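Local coordinates for protein PlaB phospholipase (Legionella pneumophila, PDB 6ZTI) that acts as a phospholipase of the alpha/beta hydrolase type and binds NAD(H), whose binding drives a tetramerization that controls its activity, at residues B[58-63]-B[99-104]; B[105-110]-B[131-136]. All blocks are in the same frame, centred on the assembly; numbering follows the deposited sequence.

Contact 1 of 2, residues B[58-63]-B[99-104]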
loop_
_atom_site.group_PDB
_atom_site.type_symbol
_atom_site.label_atom_id
_atom_site.label_comp_id
_atom_site.label_asym_id
_atom_site.label_seq_id
_atom_site.Cartn_x
_atom_site.Cartn_y
_atom_site.Cartn_z
ATOM N N GLY B 58 -13.346 -3.925 -37.448
ATOM C CA GLY B 58 -13.594 -4.240 -36.057
ATOM C C GLY B 58 -13.524 -2.991 -35.201
ATOM O O GLY B 58 -12.785 -2.053 -35.493
ATOM N N ARG B 59 -14.360 -2.951 -34.161
ATOM C CA ARG B 59 -14.276 -1.904 -33.147
ATOM C C ARG B 59 -14.573 -2.531 -31.793
ATOM O O ARG B 59 -15.620 -3.166 -31.611
ATOM C CB ARG B 59 -15.231 -0.739 -33.448
ATOM C CG ARG B 59 -16.717 -1.061 -33.414
ATOM C CD ARG B 59 -17.535 0.141 -33.891
ATOM N NE ARG B 59 -18.960 -0.049 -33.647
ATOM C CZ ARG B 59 -19.768 -0.752 -34.437
ATOM N NH1 ARG B 59 -19.302 -1.334 -35.533
ATOM N NH2 ARG B 59 -21.051 -0.874 -34.128
ATOM N N TYR B 60 -13.631 -2.386 -30.860
ATOM C CA TYR B 60 -13.774 -2.893 -29.506
ATOM C C TYR B 60 -13.413 -1.787 -28.527
ATOM O O TYR B 60 -12.861 -0.748 -28.899
ATOM C CB TYR B 60 -12.915 -4.152 -29.271
ATOM C CG TYR B 60 -11.408 -3.962 -29.323
ATOM C CD1 TYR B 60 -10.699 -3.566 -28.197
ATOM C CD2 TYR B 60 -10.689 -4.214 -30.487
ATOM C CE1 TYR B 60 -9.329 -3.396 -28.234
ATOM C CE2 TYR B 60 -9.305 -4.053 -30.526
ATOM C CZ TYR B 60 -8.637 -3.643 -29.401
ATOM O OH TYR B 60 -7.271 -3.476 -29.441
ATOM N N ILE B 61 -13.758 -2.016 -27.267
ATOM C CA ILE B 61 -13.663 -1.004 -26.226
ATOM C C ILE B 61 -12.382 -1.244 -25.443
ATOM O O ILE B 61 -12.256 -2.242 -24.723
ATOM C CB ILE B 61 -14.883 -1.030 -25.304
ATOM C CG1 ILE B 61 -16.167 -0.915 -26.120
ATOM C CG2 ILE B 61 -14.771 0.091 -24.272
ATOM C CD1 ILE B 61 -16.278 0.358 -26.914
ATOM N N SER B 62 -11.449 -0.305 -25.559
ATOM C CA SER B 62 -10.164 -0.376 -24.883
ATOM C C SER B 62 -10.039 0.640 -23.759
ATOM O O SER B 62 -8.973 0.737 -23.143
ATOM C CB SER B 62 -9.036 -0.151 -25.897
ATOM O OG SER B 62 -9.330 0.974 -26.715
ATOM N N PHE B 63 -11.091 1.408 -23.482
ATOM C CA PHE B 63 -11.027 2.484 -22.503
ATOM C C PHE B 63 -11.983 2.270 -21.332
ATOM O O PHE B 63 -12.364 3.236 -20.666
ATOM C CB PHE B 63 -11.308 3.818 -23.198
ATOM C CG PHE B 63 -12.469 3.767 -24.142
ATOM C CD1 PHE B 63 -13.762 3.861 -23.664
ATOM C CD2 PHE B 63 -12.268 3.615 -25.509
ATOM C CE1 PHE B 63 -14.844 3.803 -24.526
ATOM C CE2 PHE B 63 -13.351 3.558 -26.380
ATOM C CZ PHE B 63 -14.638 3.652 -25.887
ATOM N N HIS B 99 -3.629 -4.513 -35.337
ATOM C CA HIS B 99 -2.633 -3.527 -34.958
ATOM C C HIS B 99 -2.536 -3.521 -33.442
ATOM O O HIS B 99 -3.550 -3.612 -32.741
ATOM C CB HIS B 99 -2.985 -2.122 -35.496
ATOM C CG HIS B 99 -1.985 -1.061 -35.145
ATOM N ND1 HIS B 99 -2.324 0.072 -34.438
ATOM C CD2 HIS B 99 -0.659 -0.957 -35.406
ATOM C CE1 HIS B 99 -1.250 0.825 -34.273
ATOM N NE2 HIS B 99 -0.225 0.226 -34.853
ATOM N N SER B 100 -1.302 -3.467 -32.946
ATOM C CA SER B 100 -1.027 -3.312 -31.524
ATOM C C SER B 100 -1.734 -4.412 -30.734
ATOM O O SER B 100 -1.471 -5.598 -30.971
ATOM C CB SER B 100 -1.410 -1.879 -31.134
ATOM O OG SER B 100 -1.125 -1.614 -29.780
ATOM N N THR B 101 -2.607 -4.066 -29.792
ATOM C CA THR B 101 -3.217 -5.072 -28.929
ATOM C C THR B 101 -4.108 -6.038 -29.693
ATOM O O THR B 101 -4.379 -7.136 -29.197
ATOM C CB THR B 101 -4.037 -4.389 -27.826
ATOM O OG1 THR B 101 -3.334 -3.241 -27.348
ATOM C CG2 THR B 101 -4.266 -5.342 -26.660
ATOM N N GLY B 102 -4.597 -5.651 -30.872
ATOM C CA GLY B 102 -5.445 -6.549 -31.631
ATOM C C GLY B 102 -4.807 -7.902 -31.903
ATOM O O GLY B 102 -5.509 -8.911 -32.026
ATOM N N GLY B 103 -3.483 -7.946 -32.013
ATOM C CA GLY B 103 -2.776 -9.189 -32.225
ATOM C C GLY B 103 -2.976 -10.137 -31.060
ATOM O O GLY B 103 -3.579 -11.203 -31.196
ATOM N N PRO B 104 -2.471 -9.756 -29.886
ATOM C CA PRO B 104 -2.723 -10.545 -28.676
ATOM C C PRO B 104 -4.171 -10.946 -28.485
ATOM O O PRO B 104 -4.441 -12.032 -27.956
ATOM C CB PRO B 104 -2.258 -9.600 -27.561
ATOM C CG PRO B 104 -1.166 -8.819 -28.169
ATOM C CD PRO B 104 -1.545 -8.639 -29.632
#
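Y60, at the end of strand 55-60, reaches with its phenol oxygen across to T101 and G102, where a sharp turn passes into helix 102-114. The spacing is wide, the CA atoms of Y60 and G102 being 9.3 Å apart, so the whole length of the tyrosine is needed to bridge it. Its CG is tucked between N and C of its own backbone (chi1 66°), which swings the ring out of the strand toward the turn. H99 ends strand 93-99, and its carbonyl O accepts G102 N at 3.0 Å, closing a type II' beta turn. S100 occupies the corner with phi 55° and psi -121°, angles unusual for a residue with a side chain; its OG makes a weak hydrogen bond to H266 NE2. T101 follows and is met at its branch point: Y60 OH lies 3.7 Å from T101 CB, and the two side chains run roughly perpendicular. At G102 the same hydroxyl comes beside the backbone, 3.7 Å from G102 N, too long for a hydrogen bond; this N-H serves the turn. The hydroxyl finds its hydrogen bond at the carbonyl O of H22, whose ring also stacks on that of Y60. F468 of a second subunit adds another aromatic ring, and there the strand pairs with one of that chain, carrying the sheet across the interface. G103 N, bonded to S100 O, brings the backbone into the helix. The tight strand-turn-helix with a serine at its corner matches the nucleophile elbow of alpha/beta hydrolases, consistent with S100 being the nucleophile, as in relatives.

Contact 2 of 2, residues B[105-110]-B[131-136]; sequences IVRKWM and PANHGS
R107 and N133 meet with their flat groups nearly upright to each other, guanidinium and amide planes 79° apart. The amide oxygen comes to the edge of the guanidinium, close to its plane, and lies in the notch between two N-H groups. R107 NE gives it the shorter bond, 2.9 Å to N133 OD1, while R107 NH2 adds a weak one of 3.0 Å to N133 OD1. Seen from the asparagine, the NE donor stands well above the carbonyl plane (59° out of it), so it misses the in-plane lone pairs. A bend at chi3 (-63°) turns the arginine chain, which leaves helix 102-114 toward the loop, and brings NE round to face the amide. N177 on helix 171-180 then ties both residues together: its OD1 takes R107 NH2 and its ND2 donates to N133 O. W180 adds a cation-pi contact. Because N133 ND2 donates to T226 O while OD1 accepts from the arginine, the amide is fixed in one rotation, and the buried positive charge is probably stabilised at least in part by the amide dipoles of N133 and N177 and by the W180 ring.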
loop_
_atom_site.group_PDB
_atom_site.type_symbol
_atom_site.label_atom_id
_atom_site.label_comp_id
_atom_site.label_asym_id
_atom_site.label_seq_id
_atom_site.Cartn_x
_atom_site.Cartn_y
_atom_site.Cartn_z
ATOM N N ILE B 105 -5.111 -10.106 -28.903
ATOM C CA ILE B 105 -6.528 -10.373 -28.649
ATOM C C ILE B 105 -7.020 -11.507 -29.538
ATOM O O ILE B 105 -7.675 -12.448 -29.071
ATOM C CB ILE B 105 -7.353 -9.088 -28.852
ATOM C CG1 ILE B 105 -7.247 -8.204 -27.615
ATOM C CG2 ILE B 105 -8.821 -9.398 -29.136
ATOM C CD1 ILE B 105 -7.589 -6.733 -27.853
ATOM N N VAL B 106 -6.693 -11.447 -30.831
ATOM C CA VAL B 106 -7.067 -12.530 -31.732
ATOM C C VAL B 106 -6.363 -13.826 -31.344
ATOM O O VAL B 106 -6.931 -14.913 -31.506
ATOM C CB VAL B 106 -6.776 -12.128 -33.188
ATOM C CG1 VAL B 106 -6.983 -13.310 -34.133
ATOM C CG2 VAL B 106 -7.683 -10.968 -33.587
ATOM N N ARG B 107 -5.137 -13.741 -30.813
ATOM C CA ARG B 107 -4.446 -14.948 -30.375
ATOM C C ARG B 107 -5.100 -15.556 -29.139
ATOM O O ARG B 107 -5.093 -16.776 -28.975
ATOM C CB ARG B 107 -2.977 -14.656 -30.094
ATOM C CG ARG B 107 -2.144 -14.311 -31.348
ATOM C CD ARG B 107 -0.689 -14.540 -31.101
ATOM N NE ARG B 107 -0.145 -13.688 -30.048
ATOM C CZ ARG B 107 0.374 -14.111 -28.899
ATOM N NH1 ARG B 107 0.428 -15.406 -28.583
ATOM N NH2 ARG B 107 0.847 -13.213 -28.046
ATOM N N LYS B 108 -5.621 -14.721 -28.238
ATOM C CA LYS B 108 -6.387 -15.218 -27.102
ATOM C C LYS B 108 -7.700 -15.846 -27.558
ATOM O O LYS B 108 -8.125 -16.880 -27.024
ATOM C CB LYS B 108 -6.643 -14.067 -26.129
ATOM C CG LYS B 108 -7.475 -14.429 -24.924
ATOM C CD LYS B 108 -6.806 -15.429 -24.005
ATOM C CE LYS B 108 -7.672 -15.685 -22.762
ATOM N NZ LYS B 108 -7.154 -16.772 -21.926
ATOM N N TRP B 109 -8.363 -15.228 -28.537
ATOM C CA TRP B 109 -9.571 -15.814 -29.106
ATOM C C TRP B 109 -9.294 -17.188 -29.706
ATOM O O TRP B 109 -10.021 -18.153 -29.434
ATOM C CB TRP B 109 -10.151 -14.872 -30.159
ATOM C CG TRP B 109 -11.206 -15.524 -30.998
ATOM C CD1 TRP B 109 -12.501 -15.767 -30.649
ATOM C CD2 TRP B 109 -11.047 -16.032 -32.327
ATOM N NE1 TRP B 109 -13.158 -16.399 -31.678
ATOM C CE2 TRP B 109 -12.289 -16.573 -32.721
ATOM C CE3 TRP B 109 -9.978 -16.089 -33.217
ATOM C CZ2 TRP B 109 -12.486 -17.158 -33.965
ATOM C CZ3 TRP B 109 -10.177 -16.664 -34.457
ATOM C CH2 TRP B 109 -11.418 -17.189 -34.821
ATOM N N MET B 110 -8.242 -17.296 -30.530
ATOM C CA MET B 110 -7.830 -18.599 -31.037
ATOM C C MET B 110 -7.613 -19.587 -29.893
ATOM O O MET B 110 -8.021 -20.747 -29.976
ATOM C CB MET B 110 -6.544 -18.467 -31.864
ATOM C CG MET B 110 -6.712 -17.726 -33.176
ATOM S SD MET B 110 -5.160 -17.297 -33.994
ATOM C CE MET B 110 -4.534 -18.955 -34.306
ATOM N N PRO B 131 2.375 -5.885 -33.182
ATOM C CA PRO B 131 1.639 -6.448 -32.042
ATOM C C PRO B 131 2.463 -6.444 -30.772
ATOM O O PRO B 131 3.662 -6.728 -30.798
ATOM C CB PRO B 131 1.364 -7.885 -32.487
ATOM C CG PRO B 131 2.583 -8.205 -33.291
ATOM C CD PRO B 131 2.899 -6.947 -34.058
ATOM N N ALA B 132 1.794 -6.166 -29.647
ATOM C CA ALA B 132 2.438 -6.179 -28.328
ATOM C C ALA B 132 2.402 -7.593 -27.742
ATOM O O ALA B 132 1.915 -7.839 -26.638
ATOM C CB ALA B 132 1.769 -5.176 -27.397
ATOM N N ASN B 133 2.959 -8.534 -28.508
ATOM C CA ASN B 133 2.806 -9.944 -28.166
ATOM C C ASN B 133 3.525 -10.312 -26.880
ATOM O O ASN B 133 3.083 -11.227 -26.178
ATOM C CB ASN B 133 3.286 -10.818 -29.315
ATOM C CG ASN B 133 2.255 -10.916 -30.419
ATOM O OD1 ASN B 133 1.055 -11.059 -30.162
ATOM N ND2 ASN B 133 2.709 -10.817 -31.651
ATOM N N HIS B 134 4.626 -9.635 -26.552
ATOM C CA HIS B 134 5.301 -9.852 -25.281
ATOM C C HIS B 134 5.218 -8.616 -24.384
ATOM O O HIS B 134 6.022 -8.470 -23.463
ATOM C CB HIS B 134 6.757 -10.258 -25.510
ATOM C CG HIS B 134 6.911 -11.520 -26.302
ATOM N ND1 HIS B 134 6.890 -12.777 -25.725
ATOM C CD2 HIS B 134 7.077 -11.719 -27.628
ATOM C CE1 HIS B 134 7.038 -13.689 -26.668
ATOM N NE2 HIS B 134 7.164 -13.072 -27.830
ATOM N N GLY B 135 4.274 -7.719 -24.651
ATOM C CA GLY B 135 4.001 -6.585 -23.784
ATOM C C GLY B 135 4.582 -5.287 -24.314
ATOM O O GLY B 135 5.291 -5.240 -25.323
ATOM N N SER B 136 4.268 -4.213 -23.587
ATOM C CA SER B 136 4.747 -2.864 -23.866
ATOM C C SER B 136 5.335 -2.274 -22.595
ATOM O O SER B 136 4.685 -2.284 -21.548
ATOM C CB SER B 136 3.623 -1.950 -24.362
ATOM O OG SER B 136 4.032 -0.589 -24.325
#

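Contacts 1 and 2 share helix 102-114, the first at its start and the second a turn further along, and lie about 9 Å apart, centre to centre. They touch directly: Y60 CZ of contact 1 packs 3.6 Å from I105 CD1 of contact 2, and P104 CD lies 3.6 Å from N133 OD1, on the same oxygen that the arginine holds. S100 O also approaches P131 CB at 3.9 Å, so the loop after strand 123-129 runs beside the probable nucleophile elbow. Contact 1 packs the helix start against strand 55-60, outermost within this chain, and contact 2 hydrogen-bonds the next part to that loop. Both lie away from the dinucleotide pockets, yet contact 1 borders a subunit interface.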